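Local coordinates for protein P47 (Clostridium botulinum, PDB 6EKT) that may form part of a progenitor complex that protects botulinum neurotoxin A2 in the host gut, and has the fold of tubular lipid-binding proteins, at residues M308-F311 against K315-I318; I338-K343 against G393-E398; G91-R96 against N159-N164; D137-I142 against A165-E170. One frame throughout, in Å; residues are numbered along the deposited sequence. Where two conformers were deposited one is given.

Contact 1 of 4, residues M308-F311 against K315-I318; sequences MQLF and KLKI
Phe311 and Lys317 both set CG opposite their backbone N, at chi1 174° and 177°, and a bend at chi3 of -92° then swings the end of Lys317 over the ring. Its CE lies above one face of Phe311, 4.0 Å from the ring centroid, while NZ makes an off-centre cation-pi contact at 4.3 Å from that centroid. The long lysine chain suits this place because its methylenes pack on the aromatic face and still leave the ammonium at the rim. Backbone bonds join the two strands of the antiparallel beta hairpin, 297-311 and 315-326. Lys317 N bonds Gln309 O at 2.9 Å and Phe311 N bonds Lys315 O at 2.7 Å; the return bond from Lys315 N is weak. On the other face Met308 bends at chi3, bringing CE to Ile318 CD1 at 3.7 Å and SD to Leu316 CD1 at 3.8 Å. Val252 and Leu248 of helix 244-252 pack on Met308 and Leu310 respectively. The hairpin is thus two-faced: flexible Met308 fills a buried apolar layer, while the lysine tolerates the more exposed side, where the aromatic pi cloud probably gives its charge modest stabilisation.

Contact 2 of 4, residues I338-K343 against G393-E398; sequences IQSINK and GALGFE
Helix 374-394, probably the long helix that the middle sheet of this TULIP-like protein wraps, comes close to that sheet at its C-terminal end, and this contact packs the chain around that end against strand 329-347. Leu395 is the residue that reaches across. Its CG stands opposite the carbonyl carbon (chi1 -67°) and the branch extends toward the strand, placing CD1 3.5 Å from Ser340 CB and 3.8 Å from Ser340 OG. A small serine suits this spot, since it leaves room for the leucine methyl to come close to the strand. Alternate residues of the strand face the same way, and Asn342 therefore stands beside Ser340, facing Leu395 and Gly396. Its ND2 lies 4.1 Å from Leu395 CB and 3.9 Å from Gly396 N, which is packing distance. Gly396 meets the amide with its backbone.

The polar groups are satisfied largely within the sheet. Ser340 OG donates to Asn342 OD1 at 2.7 Å, with the hydroxyl oxygen tilted 28° from the carbonyl plane, and Asn342 ND2 gives a hydrogen bond to the backbone O of Glu356 on strand 352-368. Held at both ends, the amide has its rotation fixed. Met260 also packs on Leu395, from a loop. The chemistry implies that burying two polar side chains under a leucine is affordable here because their hydrogen bonds are made to one another and to the adjoining strand, so Leu395 can lie against polar groups whose bonding needs are met by other partners.

Contact 3 of 4, residues G91-R96 against N159-N164; sequences GYFKVR and NKLLIN
Strand 91-94 passes helix 152-168 with Phe93 and Leu161 as the nearest backbone pair, their CA atoms 7.9 Å apart, a spacing bridged by side chains alone. One methyl does the touching: Leu161 CD1 packs 3.8 Å from Phe93 CD2, 4.0 Å from Phe93 CB and 4.1 Å from Val95 CG2. Phe93 takes the crowded position between its backbone N and carbonyl carbon (chi1 72°); the two side chains cross at about a right angle, and the methyl approaches the ring obliquely near CB. Val95 CG2 lies in plane at the edge of the same ring, so the leucine methyl reaches both residues together. Branched Leu161 suits a helix face turned to a sheet, being long enough to reach the strand yet slim enough to fit beside an aromatic ring.

This is helix-on-sheet packing in the N-terminal domain, which folds much like OrfX2. The helix lies against a small antiparallel sheet in which strand 91-94 runs between 62-68 and 99-101; Gln62 and Ile64 of the former also touch Leu161. Tyr157 and Phe158, a turn earlier on the helix, pack on Phe93 too, giving its ring aromatic neighbours on a buried surface. The helix also carries a polar pair one turn apart: Lys160 NZ donates to Asn164 OD1 at 2.7 Å, in the carbonyl plane of the amide, and the same ammonium also bonds Gln62 OE1, tying the helix to strand 62-68.

Contact 4 of 4, residues D137-I142 against A165-E170; sequences DDIKII and AFIQNE
Ile139 lays its terminal methyl CD1 against two successive residues of the helix, 3.7 Å from Phe166 CB and 4.1 Å from Ile167 CG1. The extended isoleucine, with CG1 opposite the carbonyl carbon (chi1 -56°) and chi2 at 162°, projects CD1 far enough to span the gap between backbones, whose nearest CA atoms, Ile139 and Phe166, are 8.5 Å apart. It comes in at the root of the phenylalanine, oblique to the ring, and both helix side chains cross it at a slant. Phe166 suits the buried side because its ring goes on to meet Phe53 edge to face and to touch Leu109, while the branched Ile167, partly exposed, offers CG1 as a second surface for the methyl. Close by, the helix ends: Asn169, the first residue to leave helical angles, turns its ND2 back to Ala165 O at 2.8 Å, with an N-H...O angle of 167°. That ND2 also bonds Leu54 O, so one amide group satisfies a carbonyl near the end of the helix and ties it to strand 52-57. One isoleucine of strand 124-141 resting on the C-terminal turn of helix 152-168 exemplifies a helix packed on an antiparallel sheet, here in the N-terminal domain resembling OrfX2.

The four contacts fall into two clusters on opposite sides of the centre of this elongated chain. Contacts 1 and 2 have centres 9 Å apart and share a sheet: strands 315-326 and 329-347 are neighbours, with probable hydrogen bonds of 2.8 Å from Asn342 N to Leu316 O and from Ile318 N to Ser340 O. Contacts 3 and 4, with centres 12 Å apart, lie in the N-terminal domain that resembles OrfX2 and both use helix 152-168; Ile141 CD1 packs 3.8 Å from Ile163 CD1 between them. The clusters do not touch; contacts 2 and 3 are about 68 Å apart between centres, and the nearest atoms of contacts 1 and 4 are still about 38 Å apart.

Contact 1 of 4, residues M308-F311 against K315-I318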
loop_
_atom_site.group_PDB
_atom_site.type_symbol
_atom_site.label_atom_id
_atom_site.label_comp_id
_atom_site.label_asym_id
_atom_site.label_seq_id
_atom_site.Cartn_x
_atom_site.Cartn_y
_atom_site.Cartn_z
ATOM N N MET A 308 -8.682 -15.876 15.018
ATOM C CA MET A 308 -7.462 -15.765 14.249
ATOM C C MET A 308 -7.047 -14.308 14.293
ATOM O O MET A 308 -7.834 -13.423 13.922
ATOM C CB MET A 308 -7.742 -16.179 12.785
ATOM C CG MET A 308 -6.598 -15.894 11.809
ATOM S SD MET A 308 -7.078 -16.294 10.113
ATOM C CE MET A 308 -6.834 -18.072 10.087
ATOM N N GLN A 309 -5.826 -14.058 14.735
ATOM C CA GLN A 309 -5.305 -12.698 14.692
ATOM C C GLN A 309 -3.831 -12.716 14.314
ATOM O O GLN A 309 -3.158 -13.742 14.428
ATOM C CB GLN A 309 -5.560 -11.966 16.016
ATOM C CG GLN A 309 -4.806 -12.499 17.223
ATOM C CD GLN A 309 -5.231 -11.839 18.525
ATOM O OE1 GLN A 309 -6.384 -11.922 18.927
ATOM N NE2 GLN A 309 -4.289 -11.185 19.195
ATOM N N LEU A 310 -3.334 -11.568 13.868
ATOM C CA LEU A 310 -1.907 -11.414 13.582
ATOM C C LEU A 310 -1.088 -11.579 14.857
ATOM O O LEU A 310 -1.531 -11.185 15.927
ATOM C CB LEU A 310 -1.643 -10.023 12.969
ATOM C CG LEU A 310 -1.719 -9.850 11.445
ATOM C CD1 LEU A 310 -0.538 -10.546 10.782
ATOM C CD2 LEU A 310 -3.044 -10.329 10.849
ATOM N N PHE A 311 0.098 -12.158 14.736
ATOM C CA PHE A 311 0.962 -12.431 15.883
ATOM C C PHE A 311 2.400 -12.251 15.421
ATOM O O PHE A 311 2.789 -12.788 14.378
ATOM C CB PHE A 311 0.724 -13.856 16.400
ATOM C CG PHE A 311 1.666 -14.294 17.505
ATOM C CD1 PHE A 311 1.593 -13.731 18.776
ATOM C CD2 PHE A 311 2.617 -15.308 17.270
ATOM C CE1 PHE A 311 2.463 -14.145 19.789
ATOM C CE2 PHE A 311 3.477 -15.730 18.280
ATOM C CZ PHE A 311 3.401 -15.145 19.538
ATOM N N LYS A 315 2.788 -13.650 11.484
ATOM C CA LYS A 315 2.155 -14.969 11.726
ATOM C C LYS A 315 0.680 -14.791 12.072
ATOM O O LYS A 315 0.236 -13.697 12.482
ATOM C CB LYS A 315 2.881 -15.708 12.870
ATOM C CG LYS A 315 4.401 -15.788 12.712
ATOM C CD LYS A 315 5.086 -16.441 13.903
ATOM C CE LYS A 315 6.606 -16.308 13.835
ATOM N NZ LYS A 315 7.085 -14.939 14.228
ATOM N N LEU A 316 -0.077 -15.872 11.926
ATOM C CA LEU A 316 -1.429 -15.932 12.429
ATOM C C LEU A 316 -1.431 -16.827 13.659
ATOM O O LEU A 316 -0.830 -17.913 13.630
ATOM C CB LEU A 316 -2.386 -16.486 11.357
ATOM C CG LEU A 316 -2.580 -15.669 10.086
ATOM C CD1 LEU A 316 -3.390 -16.498 9.090
ATOM C CD2 LEU A 316 -3.239 -14.320 10.377
ATOM N N LYS A 317 -2.064 -16.359 14.735
ATOM C CA LYS A 317 -2.302 -17.187 15.909
ATOM C C LYS A 317 -3.764 -17.577 15.846
ATOM O O LYS A 317 -4.654 -16.714 15.814
ATOM C CB LYS A 317 -1.983 -16.435 17.213
ATOM C CG LYS A 317 -2.282 -17.210 18.498
ATOM C CD LYS A 317 -1.858 -16.437 19.757
ATOM C CE LYS A 317 -0.445 -16.787 20.192
ATOM N NZ LYS A 317 -0.108 -16.216 21.538
ATOM N N ILE A 318 -4.005 -18.887 15.851
ATOM C CA ILE A 318 -5.343 -19.448 15.665
ATOM C C ILE A 318 -5.668 -20.228 16.928
ATOM O O ILE A 318 -4.909 -21.124 17.328
ATOM C CB ILE A 318 -5.442 -20.367 14.411
ATOM C CG1 ILE A 318 -5.062 -19.592 13.149
ATOM C CG2 ILE A 318 -6.850 -20.953 14.286
ATOM C CD1 ILE A 318 -4.764 -20.453 11.928
#

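Contact 2 of 4, residues I338-K343 against G393-E398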
loop_
_atom_site.group_PDB
_atom_site.type_symbol
_atom_site.label_atom_id
_atom_site.label_comp_id
_atom_site.label_asym_id
_atom_site.label_seq_id
_atom_site.Cartn_x
_atom_site.Cartn_y
_atom_site.Cartn_z
ATOM N N ILE A 338 -7.395 -26.195 20.365
ATOM C CA ILE A 338 -6.154 -26.181 19.615
ATOM C C ILE A 338 -5.664 -24.734 19.576
ATOM O O ILE A 338 -6.464 -23.808 19.389
ATOM C CB ILE A 338 -6.360 -26.707 18.160
ATOM C CG1 ILE A 338 -6.826 -28.178 18.171
ATOM C CG2 ILE A 338 -5.081 -26.623 17.324
ATOM C CD1 ILE A 338 -7.307 -28.679 16.825
ATOM N N GLN A 339 -4.348 -24.574 19.716
ATOM C CA GLN A 339 -3.671 -23.298 19.507
ATOM C C GLN A 339 -2.533 -23.478 18.493
ATOM O O GLN A 339 -1.568 -24.194 18.780
ATOM C CB GLN A 339 -3.139 -22.768 20.845
ATOM C CG GLN A 339 -4.192 -22.624 21.944
ATOM C CD GLN A 339 -4.368 -23.874 22.785
ATOM O OE1 GLN A 339 -3.434 -24.661 22.968
ATOM N NE2 GLN A 339 -5.571 -24.061 23.318
ATOM N N SER A 340 -2.651 -22.821 17.332
ATOM C CA SER A 340 -1.713 -22.968 16.222
ATOM C C SER A 340 -1.106 -21.613 15.886
ATOM O O SER A 340 -1.797 -20.587 15.929
ATOM C CB SER A 340 -2.474 -23.480 15.007
ATOM O OG SER A 340 -1.623 -23.728 13.908
ATOM N N ILE A 341 0.177 -21.618 15.565
ATOM C CA ILE A 341 0.869 -20.415 15.083
ATOM C C ILE A 341 1.349 -20.697 13.671
ATOM O O ILE A 341 2.119 -21.635 13.449
ATOM C CB ILE A 341 2.040 -20.016 16.017
ATOM C CG1 ILE A 341 1.502 -19.748 17.430
ATOM C CG2 ILE A 341 2.779 -18.792 15.462
ATOM C CD1 ILE A 341 2.530 -19.865 18.547
ATOM N N ASN A 342 0.894 -19.886 12.719
ATOM C CA ASN A 342 1.097 -20.175 11.300
ATOM C C ASN A 342 1.815 -19.019 10.614
ATOM O O ASN A 342 1.231 -17.932 10.441
ATOM C CB ASN A 342 -0.236 -20.452 10.622
ATOM C CG ASN A 342 -0.945 -21.670 11.214
ATOM O OD1 ASN A 342 -1.542 -21.583 12.288
ATOM N ND2 ASN A 342 -0.822 -22.821 10.547
ATOM N N LYS A 343 3.072 -19.274 10.232
ATOM C CA LYS A 343 3.960 -18.230 9.708
ATOM C C LYS A 343 3.697 -17.954 8.235
ATOM O O LYS A 343 3.629 -18.882 7.427
ATOM C CB LYS A 343 5.431 -18.622 9.910
ATOM C CG LYS A 343 6.427 -17.524 9.516
ATOM C CD LYS A 343 7.772 -18.077 9.075
ATOM C CE LYS A 343 8.700 -18.307 10.252
ATOM N NZ LYS A 343 9.918 -19.043 9.796
ATOM N N GLY A 393 -3.565 -29.837 10.702
ATOM C CA GLY A 393 -2.906 -29.956 9.405
ATOM C C GLY A 393 -3.592 -29.112 8.335
ATOM O O GLY A 393 -2.990 -28.810 7.308
ATOM N N ALA A 394 -4.850 -28.748 8.578
ATOM C CA ALA A 394 -5.650 -28.015 7.588
ATOM C C ALA A 394 -5.572 -26.497 7.789
ATOM O O ALA A 394 -6.107 -25.758 6.980
ATOM C CB ALA A 394 -7.096 -28.470 7.638
ATOM N N LEU A 395 -4.935 -26.048 8.867
ATOM C CA LEU A 395 -4.934 -24.611 9.216
ATOM C C LEU A 395 -4.010 -23.747 8.361
ATOM O O LEU A 395 -4.210 -22.520 8.254
ATOM C CB LEU A 395 -4.633 -24.414 10.707
ATOM C CG LEU A 395 -5.681 -24.921 11.705
ATOM C CD1 LEU A 395 -5.179 -24.689 13.116
ATOM C CD2 LEU A 395 -7.055 -24.276 11.532
ATOM N N GLY A 396 -2.998 -24.369 7.767
ATOM C CA GLY A 396 -2.172 -23.699 6.765
ATOM C C GLY A 396 -2.946 -23.548 5.460
ATOM O O GLY A 396 -3.775 -24.391 5.131
ATOM N N PHE A 397 -2.680 -22.480 4.707
ATOM C CA PHE A 397 -3.413 -22.224 3.451
ATOM C C PHE A 397 -2.643 -21.239 2.571
ATOM O O PHE A 397 -1.756 -20.529 3.063
ATOM C CB PHE A 397 -4.837 -21.688 3.738
ATOM C CG PHE A 397 -4.857 -20.387 4.515
ATOM C CD1 PHE A 397 -4.792 -20.384 5.923
ATOM C CD2 PHE A 397 -4.940 -19.159 3.846
ATOM C CE1 PHE A 397 -4.803 -19.192 6.632
ATOM C CE2 PHE A 397 -4.955 -17.966 4.558
ATOM C CZ PHE A 397 -4.883 -17.984 5.943
ATOM N N GLU A 398 -3.000 -21.205 1.289
ATOM C CA GLU A 398 -2.349 -20.349 0.313
ATOM C C GLU A 398 -3.198 -19.114 0.042
ATOM O O GLU A 398 -4.427 -19.196 -0.021
ATOM C CB GLU A 398 -2.153 -21.144 -0.985
ATOM C CG GLU A 398 -0.965 -20.737 -1.833
ATOM C CD GLU A 398 -0.780 -21.663 -3.039
ATOM O OE1 GLU A 398 -0.844 -22.895 -2.879
ATOM O OE2 GLU A 398 -0.566 -21.151 -4.149
#

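Contact 3 of 4, residues G91-R96 against N159-N164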
loop_
_atom_site.group_PDB
_atom_site.type_symbol
_atom_site.label_atom_id
_atom_site.label_comp_id
_atom_site.label_asym_id
_atom_site.label_seq_id
_atom_site.Cartn_x
_atom_site.Cartn_y
_atom_site.Cartn_z
ATOM N N GLY A 91 18.697 31.436 -22.724
ATOM C CA GLY A 91 17.659 32.410 -22.460
ATOM C C GLY A 91 18.196 33.692 -21.864
ATOM O O GLY A 91 19.410 33.867 -21.704
ATOM N N TYR A 92 17.267 34.573 -21.511
ATOM C CA TYR A 92 17.587 35.906 -21.017
ATOM C C TYR A 92 16.377 36.526 -20.318
ATOM O O TYR A 92 15.241 36.065 -20.470
ATOM C CB TYR A 92 18.035 36.807 -22.198
ATOM C CG TYR A 92 16.906 37.186 -23.131
ATOM C CD1 TYR A 92 16.517 36.335 -24.171
ATOM C CD2 TYR A 92 16.208 38.396 -22.958
ATOM C CE1 TYR A 92 15.466 36.667 -25.017
ATOM C CE2 TYR A 92 15.156 38.743 -23.802
ATOM C CZ TYR A 92 14.790 37.872 -24.822
ATOM O OH TYR A 92 13.754 38.202 -25.656
ATOM N N PHE A 93 16.625 37.585 -19.558
ATOM C CA PHE A 93 15.556 38.518 -19.235
ATOM C C PHE A 93 16.015 39.957 -19.456
ATOM O O PHE A 93 17.217 40.239 -19.427
ATOM C CB PHE A 93 14.954 38.278 -17.845
ATOM C CG PHE A 93 15.838 38.683 -16.697
ATOM C CD1 PHE A 93 16.771 37.792 -16.163
ATOM C CD2 PHE A 93 15.702 39.946 -16.105
ATOM C CE1 PHE A 93 17.570 38.158 -15.078
ATOM C CE2 PHE A 93 16.498 40.316 -15.021
ATOM C CZ PHE A 93 17.429 39.420 -14.506
ATOM N N LYS A 94 15.046 40.814 -19.713
ATOM C CA LYS A 94 15.264 42.216 -19.994
ATOM C C LYS A 94 14.366 43.084 -19.164
ATOM O O LYS A 94 13.185 42.871 -19.129
ATOM C CB LYS A 94 14.958 42.475 -21.464
ATOM C CG LYS A 94 15.417 43.821 -22.003
ATOM C CD LYS A 94 15.500 43.804 -23.526
ATOM C CE LYS A 94 15.836 45.183 -24.081
ATOM N NZ LYS A 94 15.582 45.291 -25.550
ATOM N N VAL A 95 14.943 44.093 -18.528
ATOM C CA VAL A 95 14.190 44.995 -17.700
ATOM C C VAL A 95 14.294 46.482 -18.067
ATOM O O VAL A 95 13.491 46.965 -18.811
ATOM C CB VAL A 95 14.466 44.772 -16.171
ATOM C CG1 VAL A 95 13.577 45.645 -15.309
ATOM C CG2 VAL A 95 14.147 43.347 -15.784
ATOM N N ARG A 96 15.284 47.197 -17.562
ATOM C CA ARG A 96 15.318 48.655 -17.770
ATOM C C ARG A 96 16.322 49.000 -18.849
ATOM O O ARG A 96 17.244 49.779 -18.669
ATOM C CB ARG A 96 15.581 49.367 -16.429
ATOM C CG ARG A 96 14.361 49.436 -15.506
ATOM C CD ARG A 96 14.687 49.253 -14.026
ATOM N NE ARG A 96 15.920 49.941 -13.711
ATOM C CZ ARG A 96 16.270 50.420 -12.526
ATOM N NH1 ARG A 96 15.484 50.273 -11.480
ATOM N NH2 ARG A 96 17.450 51.041 -12.403
ATOM N N ASN A 159 13.482 36.677 -10.110
ATOM C CA ASN A 159 12.485 35.974 -9.291
ATOM C C ASN A 159 11.075 36.314 -9.691
ATOM O O ASN A 159 10.231 35.416 -9.813
ATOM C CB ASN A 159 12.685 36.272 -7.806
ATOM C CG ASN A 159 13.939 35.627 -7.267
ATOM O OD1 ASN A 159 14.534 34.750 -7.922
ATOM N ND2 ASN A 159 14.381 36.078 -6.085
ATOM N N LYS A 160 10.824 37.606 -9.884
ATOM C CA LYS A 160 9.519 38.075 -10.317
ATOM C C LYS A 160 9.160 37.522 -11.696
ATOM O O LYS A 160 8.064 36.992 -11.871
ATOM C CB LYS A 160 9.464 39.604 -10.294
ATOM C CG LYS A 160 8.098 40.182 -10.619
ATOM C CD LYS A 160 8.048 40.700 -12.057
ATOM C CE LYS A 160 6.778 41.494 -12.321
ATOM N NZ LYS A 160 6.458 41.481 -13.781
ATOM N N LEU A 161 10.083 37.638 -12.650
ATOM C CA LEU A 161 9.812 37.225 -14.032
ATOM C C LEU A 161 9.749 35.706 -14.206
ATOM O O LEU A 161 9.040 35.226 -15.093
ATOM C CB LEU A 161 10.819 37.843 -15.010
ATOM C CG LEU A 161 10.676 39.357 -15.217
ATOM C CD1 LEU A 161 11.900 39.926 -15.919
ATOM C CD2 LEU A 161 9.417 39.645 -16.035
ATOM N N LEU A 162 10.491 34.967 -13.382
ATOM C CA LEU A 162 10.397 33.498 -13.383
ATOM C C LEU A 162 8.988 33.034 -13.046
ATOM O O LEU A 162 8.442 32.160 -13.708
ATOM C CB LEU A 162 11.411 32.834 -12.436
ATOM C CG LEU A 162 11.359 31.282 -12.457
ATOM C CD1 LEU A 162 12.738 30.640 -12.493
ATOM C CD2 LEU A 162 10.534 30.711 -11.304
ATOM N N ILE A 163 8.414 33.616 -12.003
ATOM C CA ILE A 163 7.072 33.242 -11.582
ATOM C C ILE A 163 6.066 33.631 -12.672
ATOM O O ILE A 163 5.180 32.839 -13.006
ATOM C CB ILE A 163 6.738 33.871 -10.221
ATOM C CG1 ILE A 163 7.697 33.312 -9.169
ATOM C CG2 ILE A 163 5.292 33.597 -9.827
ATOM C CD1 ILE A 163 7.550 33.928 -7.791
ATOM N N ASN A 164 6.230 34.838 -13.228
ATOM C CA ASN A 164 5.385 35.298 -14.328
ATOM C C ASN A 164 5.379 34.260 -15.429
ATOM O O ASN A 164 4.306 33.857 -15.893
ATOM C CB ASN A 164 5.889 36.615 -14.918
ATOM C CG ASN A 164 5.387 37.838 -14.183
ATOM O OD1 ASN A 164 6.115 38.813 -14.069
ATOM N ND2 ASN A 164 4.146 37.808 -13.709
#

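Contact 4 of 4, residues D137-I142 against A165-E170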
loop_
_atom_site.group_PDB
_atom_site.type_symbol
_atom_site.label_atom_id
_atom_site.label_comp_id
_atom_site.label_asym_id
_atom_site.label_seq_id
_atom_site.Cartn_x
_atom_site.Cartn_y
_atom_site.Cartn_z
ATOM N N ASP A 137 1.125 30.292 -3.000
ATOM C CA ASP A 137 2.538 29.914 -3.030
ATOM C C ASP A 137 2.760 28.506 -3.600
ATOM O O ASP A 137 3.617 27.746 -3.129
ATOM C CB ASP A 137 3.146 30.054 -1.637
ATOM C CG ASP A 137 3.220 31.495 -1.178
ATOM O OD1 ASP A 137 3.855 32.327 -1.867
ATOM O OD2 ASP A 137 2.659 31.772 -0.100
ATOM N N ASP A 138 2.012 28.178 -4.647
ATOM C CA ASP A 138 2.120 26.834 -5.221
ATOM C C ASP A 138 3.433 26.659 -5.936
ATOM O O ASP A 138 3.876 25.529 -6.115
ATOM C CB ASP A 138 0.949 26.523 -6.135
ATOM C CG ASP A 138 -0.329 26.225 -5.360
ATOM O OD1 ASP A 138 -0.296 26.189 -4.114
ATOM O OD2 ASP A 138 -1.372 26.027 -6.013
ATOM N N ILE A 139 4.040 27.784 -6.331
ATOM C CA ILE A 139 5.435 27.842 -6.754
ATOM C C ILE A 139 6.191 28.701 -5.753
ATOM O O ILE A 139 5.795 29.842 -5.501
ATOM C CB ILE A 139 5.621 28.464 -8.157
ATOM C CG1 ILE A 139 4.795 27.712 -9.206
ATOM C CG2 ILE A 139 7.106 28.481 -8.549
ATOM C CD1 ILE A 139 4.577 28.506 -10.484
ATOM N N LYS A 140 7.273 28.136 -5.219
ATOM C CA LYS A 140 8.196 28.830 -4.329
ATOM C C LYS A 140 9.566 28.800 -4.952
ATOM O O LYS A 140 9.967 27.784 -5.530
ATOM C CB LYS A 140 8.270 28.181 -2.946
ATOM C CG LYS A 140 6.944 28.104 -2.197
ATOM C CD LYS A 140 7.136 27.572 -0.780
ATOM C CE LYS A 140 7.438 26.086 -0.785
ATOM N NZ LYS A 140 7.775 25.532 0.563
ATOM N N ILE A 141 10.279 29.921 -4.847
ATOM C CA ILE A 141 11.680 29.973 -5.223
ATOM C C ILE A 141 12.526 29.658 -3.994
ATOM O O ILE A 141 12.512 30.398 -3.002
ATOM C CB ILE A 141 12.060 31.334 -5.866
ATOM C CG1 ILE A 141 11.207 31.548 -7.130
ATOM C CG2 ILE A 141 13.560 31.391 -6.163
ATOM C CD1 ILE A 141 11.269 32.943 -7.723
ATOM N N ILE A 142 13.248 28.547 -4.068
ATOM C CA ILE A 142 14.160 28.129 -3.008
ATOM C C ILE A 142 15.505 28.830 -3.189
ATOM O O ILE A 142 15.951 29.514 -2.272
ATOM C CB ILE A 142 14.278 26.578 -2.927
ATOM C CG1 ILE A 142 12.889 25.930 -2.822
ATOM C CG2 ILE A 142 15.169 26.135 -1.765
ATOM C CD1 ILE A 142 11.996 26.439 -1.687
ATOM N N ALA A 165 6.580 33.828 -15.822
ATOM C CA ALA A 165 6.743 32.890 -16.919
ATOM C C ALA A 165 6.139 31.501 -16.604
ATOM O O ALA A 165 5.439 30.917 -17.445
ATOM C CB ALA A 165 8.209 32.793 -17.326
ATOM N N PHE A 166 6.360 31.000 -15.391
ATOM C CA PHE A 166 5.773 29.704 -15.004
ATOM C C PHE A 166 4.250 29.722 -15.054
ATOM O O PHE A 166 3.648 28.895 -15.745
ATOM C CB PHE A 166 6.296 29.220 -13.637
ATOM C CG PHE A 166 7.585 28.449 -13.726
ATOM C CD1 PHE A 166 8.747 29.045 -14.223
ATOM C CD2 PHE A 166 7.644 27.114 -13.317
ATOM C CE1 PHE A 166 9.940 28.331 -14.320
ATOM C CE2 PHE A 166 8.828 26.389 -13.421
ATOM C CZ PHE A 166 9.978 27.000 -13.912
ATOM N N ILE A 167 3.636 30.687 -14.371
ATOM C CA ILE A 167 2.173 30.776 -14.320
ATOM C C ILE A 167 1.587 30.955 -15.728
ATOM O O ILE A 167 0.645 30.238 -16.097
ATOM C CB ILE A 167 1.660 31.826 -13.307
ATOM C CG1 ILE A 167 1.930 31.338 -11.876
ATOM C CG2 ILE A 167 0.166 32.107 -13.497
ATOM C CD1 ILE A 167 2.019 32.442 -10.844
ATOM N N GLN A 168 2.171 31.846 -16.529
ATOM C CA GLN A 168 1.648 32.062 -17.876
ATOM C C GLN A 168 1.785 30.833 -18.797
ATOM O O GLN A 168 0.987 30.669 -19.715
ATOM C CB GLN A 168 2.236 33.326 -18.518
ATOM C CG GLN A 168 1.394 33.854 -19.672
ATOM C CD GLN A 168 2.177 34.777 -20.557
ATOM O OE1 GLN A 168 3.017 34.334 -21.337
ATOM N NE2 GLN A 168 1.914 36.071 -20.443
ATOM N N ASN A 169 2.761 29.966 -18.526
ATOM C CA ASN A 169 3.031 28.787 -19.359
ATOM C C ASN A 169 2.586 27.467 -18.716
ATOM O O ASN A 169 3.038 26.385 -19.112
ATOM C CB ASN A 169 4.516 28.710 -19.681
ATOM C CG ASN A 169 4.947 29.731 -20.700
ATOM O OD1 ASN A 169 4.840 29.504 -21.905
ATOM N ND2 ASN A 169 5.450 30.864 -20.224
ATOM N N GLU A 170 1.687 27.574 -17.743
ATOM C CA GLU A 170 1.181 26.439 -16.979
ATOM C C GLU A 170 0.623 25.296 -17.878
ATOM O O GLU A 170 0.924 24.135 -17.640
ATOM C CB GLU A 170 0.192 26.955 -15.918
ATOM C CG GLU A 170 -0.870 25.996 -15.419
ATOM C CD GLU A 170 -2.203 26.189 -16.117
ATOM O OE1 GLU A 170 -2.645 27.354 -16.251
ATOM O OE2 GLU A 170 -2.812 25.174 -16.515
#